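Local coordinates for acyl-[acyl-carrier-protein]--UDP-N-acetylglucosamine O-acyltransferase (Helicobacter pylori, PDB 1J2Z) that transfers a (3R)-hydroxyacyl chain from acyl carrier protein to UDP-N-acetylglucosamine, the first step of the lipid A pathway, as a homotrimer, at residues L224-K229 against C245-L249; G174-P178 against S251-A256; I16-I22 against L34-L40. All blocks are in the same frame, centred on the assembly; numbering follows the deposited sequence.

Contact 1. Residues L224-K229 against C245-L249; sequences LRESAK and CSFIL
Leu249 pushes its CD2 methyl into the surface of the facing helix, between Arg225, Ala228 and Lys229. CD2 lies 3.8 Å from Ala228 CB and 3.6 Å from Lys229 CG. The Lys229 chain crosses Leu249 at about a right angle, then bends away at chi3. Its NZ forms a salt bridge with Glu226 OE1 one turn back, on its own helix.

Arg225 reaches over the same leucine. Its CG stands anti to the backbone N (chi1 171°) and the chain bends at chi3, which brings the guanidinium across with one face over Leu249 CD2. NH2 then donates to Leu249 O at 2.7 Å. This bond is bent, with an N-H...O angle of 133°, and the oxygen sits out of the guanidinium plane.

Ala228 lets the backbones come close. Its CB faces Cys245 CB at 4.1 Å, and its CA comes within 5.1 Å of Cys245 CA. At the other end Leu224 and Ile248 meet at a slant. Leu224 CD2 sits against two methyls of Ile248, 3.3 Å from CG2 and 3.4 Å from CD1, both tight for carbon atoms. Leu217 of helix 204-217 also packs on Ile248.

The short helix segments run roughly antiparallel, their axes 9.2 Å apart at an angle of 145°. This is an antiparallel helix pair within the C-terminal helical domain of LpxA, beyond the left-handed beta-helix.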
ATOM      1  N   LEU A 224      25.849  24.605   4.601  1.00 28.52           N
ATOM      2  CA  LEU A 224      24.838  24.578   5.647  1.00 26.27           C
ATOM      3  C   LEU A 224      25.549  24.372   6.982  1.00 25.35           C
ATOM      4  O   LEU A 224      25.273  25.057   7.963  1.00 25.52           O
ATOM      5  CB  LEU A 224      23.868  23.418   5.400  1.00 32.17           C
ATOM      6  CG  LEU A 224      22.461  23.453   5.998  1.00 32.23           C
ATOM      7  CD1 LEU A 224      21.829  22.080   5.828  1.00 33.20           C
ATOM      8  CD2 LEU A 224      22.506  23.830   7.457  1.00 42.80           C
ATOM      9  N   ARG A 225      26.474  23.419   7.000  1.00 27.82           N
ATOM     10  CA  ARG A 225      27.228  23.100   8.206  1.00 34.24           C
ATOM     11  C   ARG A 225      27.964  24.310   8.773  1.00 33.09           C
ATOM     12  O   ARG A 225      27.887  24.583   9.972  1.00 31.70           O
ATOM     13  CB  ARG A 225      28.213  21.966   7.910  1.00 34.17           C
ATOM     14  CG  ARG A 225      29.219  21.676   9.016  1.00 46.39           C
ATOM     15  CD  ARG A 225      29.919  20.346   8.756  1.00 45.60           C
ATOM     16  NE  ARG A 225      29.041  19.224   9.065  1.00 47.72           N
ATOM     17  CZ  ARG A 225      28.928  18.673  10.270  1.00 47.01           C
ATOM     18  NH1 ARG A 225      29.647  19.133  11.285  1.00 43.98           N
ATOM     19  NH2 ARG A 225      28.084  17.671  10.466  1.00 50.89           N
ATOM     20  N   GLU A 226      28.673  25.036   7.914  1.00 35.01           N
ATOM     21  CA  GLU A 226      29.408  26.210   8.365  1.00 36.67           C
ATOM     22  C   GLU A 226      28.475  27.294   8.892  1.00 35.68           C
ATOM     23  O   GLU A 226      28.783  27.955   9.879  1.00 37.82           O
ATOM     24  CB  GLU A 226      30.274  26.768   7.233  1.00 39.86           C
ATOM     25  CG  GLU A 226      31.457  25.879   6.863  1.00 45.91           C
ATOM     26  CD  GLU A 226      32.321  25.516   8.066  1.00 54.10           C
ATOM     27  OE1 GLU A 226      32.189  24.387   8.590  1.00 54.65           O
ATOM     28  OE2 GLU A 226      33.129  26.364   8.497  1.00 55.95           O
ATOM     29  N   SER A 227      27.334  27.480   8.237  1.00 32.17           N
ATOM     30  CA  SER A 227      26.381  28.488   8.686  1.00 35.14           C
ATOM     31  C   SER A 227      25.790  28.076  10.027  1.00 32.90           C
ATOM     32  O   SER A 227      25.537  28.918  10.892  1.00 31.08           O
ATOM     33  CB  SER A 227      25.258  28.663   7.659  1.00 35.65           C
ATOM     34  OG  SER A 227      25.766  29.171   6.441  1.00 39.05           O
ATOM     35  N   ALA A 228      25.572  26.775  10.200  1.00 31.57           N
ATOM     36  CA  ALA A 228      25.008  26.261  11.442  1.00 32.70           C
ATOM     37  C   ALA A 228      25.964  26.514  12.608  1.00 32.97           C
ATOM     38  O   ALA A 228      25.550  26.981  13.669  1.00 32.02           O
ATOM     39  CB  ALA A 228      24.715  24.767  11.311  1.00 24.82           C
ATOM     40  N   LYS A 229      27.241  26.205  12.401  1.00 34.36           N
ATOM     41  CA  LYS A 229      28.248  26.403  13.437  1.00 34.66           C
ATOM     42  C   LYS A 229      28.366  27.880  13.799  1.00 37.75           C
ATOM     43  O   LYS A 229      28.456  28.234  14.975  1.00 39.28           O
ATOM     44  CB  LYS A 229      29.599  25.847  12.969  1.00 37.06           C
ATOM     45  CG  LYS A 229      29.547  24.360  12.655  1.00 36.02           C
ATOM     46  CD  LYS A 229      30.915  23.702  12.627  1.00 41.59           C
ATOM     47  CE  LYS A 229      31.755  24.182  11.467  1.00 47.41           C
ATOM     48  NZ  LYS A 229      32.993  23.361  11.338  1.00 49.00           N
ATOM     49  N   CYS A 245      20.283  24.000  14.776  1.00 28.39           N
ATOM     50  CA  CYS A 245      21.664  23.825  14.345  1.00 29.24           C
ATOM     51  C   CYS A 245      22.341  22.548  14.826  1.00 27.30           C
ATOM     52  O   CYS A 245      23.111  21.936  14.082  1.00 30.17           O
ATOM     53  CB  CYS A 245      22.484  25.051  14.748  1.00 28.62           C
ATOM     54  SG  CYS A 245      21.865  26.552  13.970  1.00 32.50           S
ATOM     55  N   SER A 246      22.072  22.131  16.058  1.00 27.66           N
ATOM     56  CA  SER A 246      22.696  20.905  16.551  1.00 26.14           C
ATOM     57  C   SER A 246      22.129  19.725  15.764  1.00 23.87           C
ATOM     58  O   SER A 246      22.827  18.742  15.511  1.00 23.81           O
ATOM     59  CB  SER A 246      22.429  20.717  18.047  1.00 26.44           C
ATOM     60  OG  SER A 246      21.062  20.456  18.289  1.00 31.41           O
ATOM     61  N   PHE A 247      20.860  19.826  15.375  1.00 23.19           N
ATOM     62  CA  PHE A 247      20.225  18.765  14.591  1.00 24.73           C
ATOM     63  C   PHE A 247      20.978  18.633  13.269  1.00 21.68           C
ATOM     64  O   PHE A 247      21.367  17.537  12.859  1.00 24.20           O
ATOM     65  CB  PHE A 247      18.761  19.110  14.297  1.00 26.65           C
ATOM     66  CG  PHE A 247      18.059  18.087  13.441  1.00 27.68           C
ATOM     67  CD1 PHE A 247      17.624  16.886  13.985  1.00 23.52           C
ATOM     68  CD2 PHE A 247      17.867  18.314  12.079  1.00 29.44           C
ATOM     69  CE1 PHE A 247      17.009  15.922  13.191  1.00 20.03           C
ATOM     70  CE2 PHE A 247      17.254  17.355  11.271  1.00 28.66           C
ATOM     71  CZ  PHE A 247      16.824  16.156  11.829  1.00 23.27           C
ATOM     72  N   ILE A 248      21.182  19.771  12.616  1.00 20.95           N
ATOM     73  CA  ILE A 248      21.880  19.833  11.340  1.00 22.45           C
ATOM     74  C   ILE A 248      23.295  19.269  11.394  1.00 21.75           C
ATOM     75  O   ILE A 248      23.677  18.465  10.545  1.00 29.37           O
ATOM     76  CB  ILE A 248      21.938  21.291  10.826  1.00 23.06           C
ATOM     77  CG1 ILE A 248      20.536  21.746  10.419  1.00 30.17           C
ATOM     78  CG2 ILE A 248      22.906  21.405   9.658  1.00 24.71           C
ATOM     79  CD1 ILE A 248      20.440  23.228  10.066  1.00 27.91           C
ATOM     80  N   LEU A 249      24.074  19.687  12.385  1.00 26.65           N
ATOM     81  CA  LEU A 249      25.449  19.212  12.511  1.00 24.94           C
ATOM     82  C   LEU A 249      25.540  17.722  12.830  1.00 28.09           C
ATOM     83  O   LEU A 249      26.568  17.098  12.585  1.00 27.71           O
ATOM     84  CB  LEU A 249      26.198  20.012  13.585  1.00 30.85           C
ATOM     85  CG  LEU A 249      26.359  21.520  13.365  1.00 31.89           C
ATOM     86  CD1 LEU A 249      27.176  22.113  14.505  1.00 38.08           C
ATOM     87  CD2 LEU A 249      27.040  21.789  12.033  1.00 29.19           C
TER

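Contact 2. Residues G174-P178 against S251-A256; sequences GKDVP and SSRGVA. With SOG (octyl 1-thio-beta-D-glucopyranoside), chain B.
Asp176 meets the segment 251-256 with both backbone and side chain. Its N donates to Gly254 O at 2.9 Å, and its O accepts from Ala256 N at 2.8 Å. These two bonds flank Val255 and make a single beta bridge between Asp176 and Val255.

The carboxylate turns to the start of the same segment. Ser251 OG donates to Asp176 OD2 at 2.8 Å, coming from above the carboxylate plane. A water bound by Arg253 N also lies 2.7 Å from Asp176 OD2, and Arg160 forms a salt bridge with this oxygen. The beta bridge joins the chain leaving the helical domain to the loop after strand 172-173, at the C-terminal end of the left-handed beta-helix.

Lys175 lies extended along the backbone of residues 254-256. Its CB packs 4.0 Å from Ala256 CB, and its CD is 3.3 Å from Val255 O.

Arg253 lays one guanidinium face over Gly174 O, with NE 3.6 Å from that oxygen. Bends at chi2 and chi3 carry the group to the detergent octyl thioglucoside, whose terminal C8' is 3.2 Å from NH2. NH1 donates to the O of Gln157, a residue that probably binds substrate.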
ATOM      1  N   GLY A 174      14.786  10.842   1.505  1.00 28.06           N
ATOM      2  CA  GLY A 174      16.075  10.207   1.702  1.00 24.14           C
ATOM      3  C   GLY A 174      17.054  11.060   2.491  1.00 25.83           C
ATOM      4  O   GLY A 174      18.220  10.696   2.640  1.00 21.86           O
ATOM      5  N   LYS A 175      16.587  12.194   3.001  1.00 26.65           N
ATOM      6  CA  LYS A 175      17.444  13.079   3.779  1.00 23.85           C
ATOM      7  C   LYS A 175      16.745  13.603   5.028  1.00 24.29           C
ATOM      8  O   LYS A 175      15.521  13.533   5.143  1.00 22.60           O
ATOM      9  CB  LYS A 175      17.915  14.253   2.918  1.00 30.05           C
ATOM     10  CG  LYS A 175      18.909  13.868   1.829  1.00 29.97           C
ATOM     11  CD  LYS A 175      19.492  15.110   1.176  1.00 49.03           C
ATOM     12  CE  LYS A 175      20.562  14.759   0.156  1.00 58.21           C
ATOM     13  NZ  LYS A 175      21.152  15.985  -0.454  1.00 65.94           N
ATOM     14  N   ASP A 176      17.534  14.126   5.962  1.00 22.73           N
ATOM     15  CA  ASP A 176      17.011  14.661   7.215  1.00 22.86           C
ATOM     16  C   ASP A 176      16.244  15.960   7.017  1.00 26.14           C
ATOM     17  O   ASP A 176      16.528  16.733   6.097  1.00 29.19           O
ATOM     18  CB  ASP A 176      18.153  14.916   8.201  1.00 21.06           C
ATOM     19  CG  ASP A 176      18.848  13.643   8.633  1.00 27.56           C
ATOM     20  OD1 ASP A 176      18.408  12.541   8.232  1.00 29.44           O
ATOM     21  OD2 ASP A 176      19.838  13.749   9.386  1.00 25.18           O
ATOM     22  N   VAL A 177      15.281  16.204   7.896  1.00 23.29           N
ATOM     23  CA  VAL A 177      14.476  17.412   7.825  1.00 21.58           C
ATOM     24  C   VAL A 177      14.541  18.163   9.151  1.00 26.50           C
ATOM     25  O   VAL A 177      14.130  17.644  10.187  1.00 26.66           O
ATOM     26  CB  VAL A 177      13.006  17.084   7.515  1.00 20.97           C
ATOM     27  CG1 VAL A 177      12.210  18.370   7.375  1.00 19.15           C
ATOM     28  CG2 VAL A 177      12.916  16.247   6.242  1.00 21.68           C
ATOM     29  N   PRO A 178      15.052  19.405   9.130  1.00 28.82           N
ATOM     30  CA  PRO A 178      15.175  20.234  10.331  1.00 28.35           C
ATOM     31  C   PRO A 178      13.810  20.597  10.905  1.00 25.83           C
ATOM     32  O   PRO A 178      12.794  20.534  10.209  1.00 24.75           O
ATOM     33  CB  PRO A 178      15.944  21.449   9.826  1.00 33.46           C
ATOM     34  CG  PRO A 178      15.416  21.599   8.429  1.00 30.76           C
ATOM     35  CD  PRO A 178      15.447  20.166   7.929  1.00 30.31           C
ATOM     36  N   SER A 251      23.512  15.441  11.488  1.00 30.98           N
ATOM     37  CA  SER A 251      23.008  14.690  10.341  1.00 31.34           C
ATOM     38  C   SER A 251      23.990  13.682   9.737  1.00 30.39           C
ATOM     39  O   SER A 251      25.161  13.990   9.528  1.00 28.43           O
ATOM     40  CB  SER A 251      22.556  15.658   9.250  1.00 27.06           C
ATOM     41  OG  SER A 251      22.046  14.948   8.142  1.00 25.73           O
ATOM     42  N   SER A 252      23.489  12.482   9.448  1.00 32.15           N
ATOM     43  CA  SER A 252      24.291  11.417   8.851  1.00 33.30           C
ATOM     44  C   SER A 252      24.042  11.332   7.353  1.00 32.82           C
ATOM     45  O   SER A 252      24.977  11.240   6.557  1.00 31.73           O
ATOM     46  CB  SER A 252      23.948  10.064   9.485  1.00 37.39           C
ATOM     47  OG  SER A 252      24.538   9.923  10.764  1.00 43.83           O
ATOM     48  N   ARG A 253      22.772  11.358   6.970  1.00 31.07           N
ATOM     49  CA  ARG A 253      22.410  11.273   5.563  1.00 31.83           C
ATOM     50  C   ARG A 253      22.438  12.628   4.884  1.00 27.96           C
ATOM     51  O   ARG A 253      22.296  12.720   3.669  1.00 34.35           O
ATOM     52  CB  ARG A 253      21.018  10.656   5.419  1.00 34.65           C
ATOM     53  CG  ARG A 253      20.901   9.298   6.076  1.00 37.29           C
ATOM     54  CD  ARG A 253      20.020   8.386   5.273  1.00 39.64           C
ATOM     55  NE  ARG A 253      20.549   8.203   3.927  1.00 44.27           N
ATOM     56  CZ  ARG A 253      19.981   7.438   3.002  1.00 44.99           C
ATOM     57  NH1 ARG A 253      18.862   6.781   3.281  1.00 41.08           N
ATOM     58  NH2 ARG A 253      20.531   7.332   1.800  1.00 46.65           N
ATOM     59  N   GLY A 254      22.633  13.678   5.674  1.00 26.41           N
ATOM     60  CA  GLY A 254      22.656  15.017   5.119  1.00 24.96           C
ATOM     61  C   GLY A 254      21.275  15.625   5.245  1.00 27.04           C
ATOM     62  O   GLY A 254      20.292  14.910   5.431  1.00 26.83           O
ATOM     63  N   VAL A 255      21.194  16.946   5.150  1.00 25.38           N
ATOM     64  CA  VAL A 255      19.923  17.640   5.265  1.00 28.48           C
ATOM     65  C   VAL A 255      19.253  17.780   3.906  1.00 31.73           C
ATOM     66  O   VAL A 255      19.923  17.947   2.888  1.00 33.72           O
ATOM     67  CB  VAL A 255      20.124  19.030   5.887  1.00 23.64           C
ATOM     68  CG1 VAL A 255      18.821  19.803   5.881  1.00 25.87           C
ATOM     69  CG2 VAL A 255      20.637  18.873   7.307  1.00 30.11           C
ATOM     70  N   ALA A 256      17.929  17.711   3.901  1.00 32.66           N
ATOM     71  CA  ALA A 256      17.159  17.817   2.670  1.00 41.28           C
ATOM     72  C   ALA A 256      17.378  19.146   1.957  1.00 46.86           C
ATOM     73  O   ALA A 256      17.805  20.130   2.559  1.00 49.33           O
ATOM     74  CB  ALA A 256      15.679  17.627   2.966  1.00 33.94           C
TER
HETATM   75  C1  SOG B 409      14.655  -2.043   5.205  0.70 61.56           C
HETATM   76  C2  SOG B 409      14.792  -2.884   6.500  0.70 58.64           C
HETATM   77  C3  SOG B 409      13.597  -3.841   6.617  0.70 53.21           C
HETATM   78  C4  SOG B 409      12.318  -2.998   6.657  0.70 53.09           C
HETATM   79  C5  SOG B 409      12.217  -2.168   5.351  0.70 55.19           C
HETATM   80  C6  SOG B 409      10.969  -1.297   5.359  0.70 57.81           C
HETATM   81  C1' SOG B 409      16.167  -0.897   3.735  0.70 66.77           C
HETATM   82  C2' SOG B 409      16.042   0.589   3.460  0.70 61.34           C
HETATM   83  C3' SOG B 409      17.082   1.050   2.456  0.70 59.84           C
HETATM   84  C4' SOG B 409      16.964   2.542   2.178  0.70 52.20           C
HETATM   85  C5' SOG B 409      18.012   2.997   1.171  0.70 48.62           C
HETATM   86  C6' SOG B 409      17.805   4.449   0.793  0.70 40.30           C
HETATM   87  C7' SOG B 409      18.836   4.915  -0.208  0.70 43.17           C
HETATM   88  C8' SOG B 409      18.603   6.364  -0.566  0.70 37.89           C
HETATM   89  S1  SOG B 409      15.754  -1.126   5.087  0.70 70.96           S
HETATM   90  O2  SOG B 409      16.006  -3.625   6.474  0.70 56.14           O
HETATM   91  O3  SOG B 409      13.706  -4.604   7.801  0.70 55.49           O
HETATM   92  O4  SOG B 409      11.188  -3.845   6.779  0.70 41.60           O
HETATM   93  O5  SOG B 409      13.393  -1.318   5.236  0.70 60.73           O
HETATM   94  O6  SOG B 409       9.856  -2.042   4.904  0.70 61.21           O
HETATM   95  O   HOH W   1      20.760  11.216   9.115  1.00 38.99           O

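Contact 3. Residues I16-I22 against L34-L40; sequences INKGVEI and LDEGVKL
Leu34 lies alongside Ile16, its CD1 3.5 Å from Ile16 CD1, and both side chains point into the beta-helix. The same methyl packs on Val20 CG1. Leu34 O accepts a nearly straight bond from Asn17 N at 3.0 Å.

At Asp35 the carboxylate turns back on its own chain. OD2 takes the N-H of Glu36, while OD1 forms a salt bridge with Lys54. Asp35 O lies 3.4 Å from Val20 CG2.

Glu36 and Gly37 are the middle of a type II turn, Asp35 to Val38, set against the like turn from Asn17 to Val20. Gly37 and Gly19 hold the matching positions, both at positive phi. Such stacked corners between parallel strands build the coils of the left-handed beta-helix of the hexapeptide-repeat family, and these two belong to neighbouring coils near the N terminus.

After the turn, Val38 O accepts from Glu21 N at 2.8 Å. Lys39 runs fully extended on the outer face and slants across Glu21. Its NZ is 4.4 Å from Glu21 OE1, too far for a salt bridge, and a water joins the two atoms.

Leu40 N donates to Glu21 O at 2.7 Å. The Leu40 side chain returns to the interior, where CD1 lies 4.2 Å from Ile22 CG1.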
ATOM      1  N   ILE A  16      -0.710  -8.904  31.706  1.00 21.63           N
ATOM      2  CA  ILE A  16      -1.880  -8.116  31.336  1.00 25.30           C
ATOM      3  C   ILE A  16      -2.385  -7.356  32.559  1.00 26.45           C
ATOM      4  O   ILE A  16      -2.931  -7.957  33.476  1.00 20.22           O
ATOM      5  CB  ILE A  16      -3.023  -9.023  30.846  1.00 23.45           C
ATOM      6  CG1 ILE A  16      -2.492 -10.058  29.844  1.00 27.91           C
ATOM      7  CG2 ILE A  16      -4.123  -8.169  30.225  1.00 19.87           C
ATOM      8  CD1 ILE A  16      -1.923  -9.466  28.565  1.00 25.34           C
ATOM      9  N   ASN A  17      -2.209  -6.040  32.563  1.00 27.09           N
ATOM     10  CA  ASN A  17      -2.642  -5.216  33.689  1.00 32.96           C
ATOM     11  C   ASN A  17      -4.161  -5.140  33.762  1.00 35.25           C
ATOM     12  O   ASN A  17      -4.867  -5.710  32.927  1.00 33.91           O
ATOM     13  CB  ASN A  17      -2.057  -3.806  33.566  1.00 34.30           C
ATOM     14  CG  ASN A  17      -2.077  -3.036  34.887  1.00 42.00           C
ATOM     15  OD1 ASN A  17      -1.735  -1.854  34.931  1.00 45.76           O
ATOM     16  ND2 ASN A  17      -2.469  -3.707  35.966  1.00 41.98           N
ATOM     17  N   LYS A  18      -4.661  -4.431  34.769  1.00 35.41           N
ATOM     18  CA  LYS A  18      -6.094  -4.287  34.962  1.00 34.05           C
ATOM     19  C   LYS A  18      -6.732  -3.339  33.953  1.00 34.48           C
ATOM     20  O   LYS A  18      -6.070  -2.458  33.401  1.00 33.49           O
ATOM     21  CB  LYS A  18      -6.384  -3.803  36.388  1.00 43.49           C
ATOM     22  CG  LYS A  18      -7.855  -3.510  36.647  1.00 48.83           C
ATOM     23  CD  LYS A  18      -8.725  -4.706  36.269  1.00 53.26           C
ATOM     24  CE  LYS A  18     -10.197  -4.333  36.222  1.00 52.42           C
ATOM     25  NZ  LYS A  18     -11.011  -5.427  35.629  1.00 46.99           N
ATOM     26  N   GLY A  19      -8.026  -3.535  33.713  1.00 35.80           N
ATOM     27  CA  GLY A  19      -8.756  -2.691  32.781  1.00 32.17           C
ATOM     28  C   GLY A  19      -8.477  -2.951  31.311  1.00 32.02           C
ATOM     29  O   GLY A  19      -8.990  -2.237  30.453  1.00 36.72           O
ATOM     30  N   VAL A  20      -7.679  -3.969  31.006  1.00 31.73           N
ATOM     31  CA  VAL A  20      -7.351  -4.276  29.615  1.00 25.57           C
ATOM     32  C   VAL A  20      -8.469  -5.010  28.870  1.00 24.92           C
ATOM     33  O   VAL A  20      -9.042  -5.965  29.378  1.00 24.90           O
ATOM     34  CB  VAL A  20      -6.063  -5.126  29.514  1.00 25.25           C
ATOM     35  CG1 VAL A  20      -5.792  -5.506  28.057  1.00 17.71           C
ATOM     36  CG2 VAL A  20      -4.886  -4.347  30.081  1.00 21.89           C
ATOM     37  N   GLU A  21      -8.769  -4.548  27.662  1.00 20.76           N
ATOM     38  CA  GLU A  21      -9.795  -5.168  26.835  1.00 21.90           C
ATOM     39  C   GLU A  21      -9.117  -5.894  25.679  1.00 20.71           C
ATOM     40  O   GLU A  21      -8.266  -5.325  24.991  1.00 21.71           O
ATOM     41  CB  GLU A  21     -10.748  -4.111  26.281  1.00 21.83           C
ATOM     42  CG  GLU A  21     -11.537  -3.371  27.342  1.00 35.61           C
ATOM     43  CD  GLU A  21     -12.434  -2.306  26.742  1.00 39.26           C
ATOM     44  OE1 GLU A  21     -13.278  -2.656  25.890  1.00 35.24           O
ATOM     45  OE2 GLU A  21     -12.289  -1.124  27.117  1.00 43.42           O
ATOM     46  N   ILE A  22      -9.497  -7.148  25.467  1.00 19.72           N
ATOM     47  CA  ILE A  22      -8.913  -7.949  24.400  1.00 23.58           C
ATOM     48  C   ILE A  22     -10.042  -8.560  23.576  1.00 25.69           C
ATOM     49  O   ILE A  22     -10.859  -9.319  24.096  1.00 22.30           O
ATOM     50  CB  ILE A  22      -8.005  -9.056  24.991  1.00 20.38           C
ATOM     51  CG1 ILE A  22      -6.853  -8.409  25.768  1.00 21.21           C
ATOM     52  CG2 ILE A  22      -7.464  -9.948  23.885  1.00 20.71           C
ATOM     53  CD1 ILE A  22      -5.916  -9.398  26.443  1.00 17.85           C
ATOM     54  N   LEU A  34       0.898  -5.539  28.591  1.00 21.11           N
ATOM     55  CA  LEU A  34      -0.142  -4.575  28.263  1.00 20.64           C
ATOM     56  C   LEU A  34      -0.465  -3.780  29.521  1.00 21.27           C
ATOM     57  O   LEU A  34      -0.950  -4.331  30.509  1.00 22.27           O
ATOM     58  CB  LEU A  34      -1.400  -5.294  27.762  1.00 21.32           C
ATOM     59  CG  LEU A  34      -1.237  -6.248  26.571  1.00 21.97           C
ATOM     60  CD1 LEU A  34      -2.584  -6.876  26.242  1.00 20.17           C
ATOM     61  CD2 LEU A  34      -0.696  -5.490  25.363  1.00 17.07           C
ATOM     62  N   ASP A  35      -0.183  -2.485  29.483  1.00 22.38           N
ATOM     63  CA  ASP A  35      -0.435  -1.626  30.629  1.00 17.03           C
ATOM     64  C   ASP A  35      -1.928  -1.333  30.752  1.00 22.72           C
ATOM     65  O   ASP A  35      -2.729  -1.713  29.892  1.00 18.82           O
ATOM     66  CB  ASP A  35       0.361  -0.321  30.493  1.00 20.24           C
ATOM     67  CG  ASP A  35       0.709   0.308  31.849  1.00 24.83           C
ATOM     68  OD1 ASP A  35       1.510   1.264  31.875  1.00 22.83           O
ATOM     69  OD2 ASP A  35       0.184  -0.149  32.885  1.00 19.33           O
ATOM     70  N   GLU A  36      -2.286  -0.658  31.835  1.00 22.52           N
ATOM     71  CA  GLU A  36      -3.666  -0.309  32.133  1.00 23.26           C
ATOM     72  C   GLU A  36      -4.466   0.376  31.029  1.00 20.74           C
ATOM     73  O   GLU A  36      -3.970   1.269  30.337  1.00 22.07           O
ATOM     74  CB  GLU A  36      -3.706   0.571  33.387  1.00 24.58           C
ATOM     75  CG  GLU A  36      -5.081   1.122  33.722  1.00 37.26           C
ATOM     76  CD  GLU A  36      -5.090   1.911  35.026  1.00 48.10           C
ATOM     77  OE1 GLU A  36      -4.353   2.918  35.128  1.00 47.15           O
ATOM     78  OE2 GLU A  36      -5.830   1.520  35.952  1.00 48.35           O
ATOM     79  N   GLY A  37      -5.715  -0.057  30.878  1.00 15.67           N
ATOM     80  CA  GLY A  37      -6.606   0.546  29.905  1.00 21.05           C
ATOM     81  C   GLY A  37      -6.373   0.240  28.439  1.00 25.53           C
ATOM     82  O   GLY A  37      -7.050   0.815  27.587  1.00 22.45           O
ATOM     83  N   VAL A  38      -5.426  -0.640  28.129  1.00 20.55           N
ATOM     84  CA  VAL A  38      -5.168  -0.982  26.733  1.00 20.29           C
ATOM     85  C   VAL A  38      -6.379  -1.672  26.121  1.00 20.15           C
ATOM     86  O   VAL A  38      -7.004  -2.523  26.755  1.00 24.02           O
ATOM     87  CB  VAL A  38      -3.954  -1.929  26.586  1.00 24.16           C
ATOM     88  CG1 VAL A  38      -3.982  -2.618  25.209  1.00 19.06           C
ATOM     89  CG2 VAL A  38      -2.660  -1.144  26.750  1.00 22.95           C
ATOM     90  N   LYS A  39      -6.713  -1.299  24.888  1.00 17.50           N
ATOM     91  CA  LYS A  39      -7.836  -1.916  24.199  1.00 21.06           C
ATOM     92  C   LYS A  39      -7.419  -2.537  22.871  1.00 17.84           C
ATOM     93  O   LYS A  39      -6.993  -1.844  21.949  1.00 18.57           O
ATOM     94  CB  LYS A  39      -8.964  -0.907  23.945  1.00 19.04           C
ATOM     95  CG  LYS A  39     -10.132  -1.527  23.181  1.00 22.41           C
ATOM     96  CD  LYS A  39     -11.302  -0.564  22.989  1.00 29.45           C
ATOM     97  CE  LYS A  39     -12.442  -1.249  22.244  1.00 31.06           C
ATOM     98  NZ  LYS A  39     -13.662  -0.401  22.178  1.00 42.62           N
ATOM     99  N   LEU A  40      -7.547  -3.855  22.785  1.00 19.10           N
ATOM    100  CA  LEU A  40      -7.211  -4.571  21.571  1.00 19.09           C
ATOM    101  C   LEU A  40      -8.511  -5.018  20.943  1.00 17.35           C
ATOM    102  O   LEU A  40      -9.322  -5.672  21.596  1.00 19.14           O
ATOM    103  CB  LEU A  40      -6.372  -5.813  21.880  1.00 19.59           C
ATOM    104  CG  LEU A  40      -5.051  -5.648  22.628  1.00 22.05           C
ATOM    105  CD1 LEU A  40      -4.371  -7.005  22.725  1.00 20.32           C
ATOM    106  CD2 LEU A  40      -4.162  -4.654  21.901  1.00 17.31           C
TER
HETATM  107  O   HOH W   2     -14.627  -0.654  24.754  1.00 33.46           O

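In the fold
From the N terminus, contact 3 comes first. It closes a short loop between residues 16-22 and 34-40 and joins successive coils at the start of the beta-helix. The chain then winds through the remaining coils to residues 174-178, where contact 2 opens. Contact 2 closes only at 251-256, after the helices, and so brings the chain back to the last coil of the beta-helix. Contact 1 nests inside this long loop and pairs helices 224-234 and 239-250. Contacts 1 and 2 touch, with Phe247 against Val177 and Pro178, and Leu224 against Val255. Contact 3 lies on the opposite side of the chain's centre from both, its centre about 38 Å from that of contact 2.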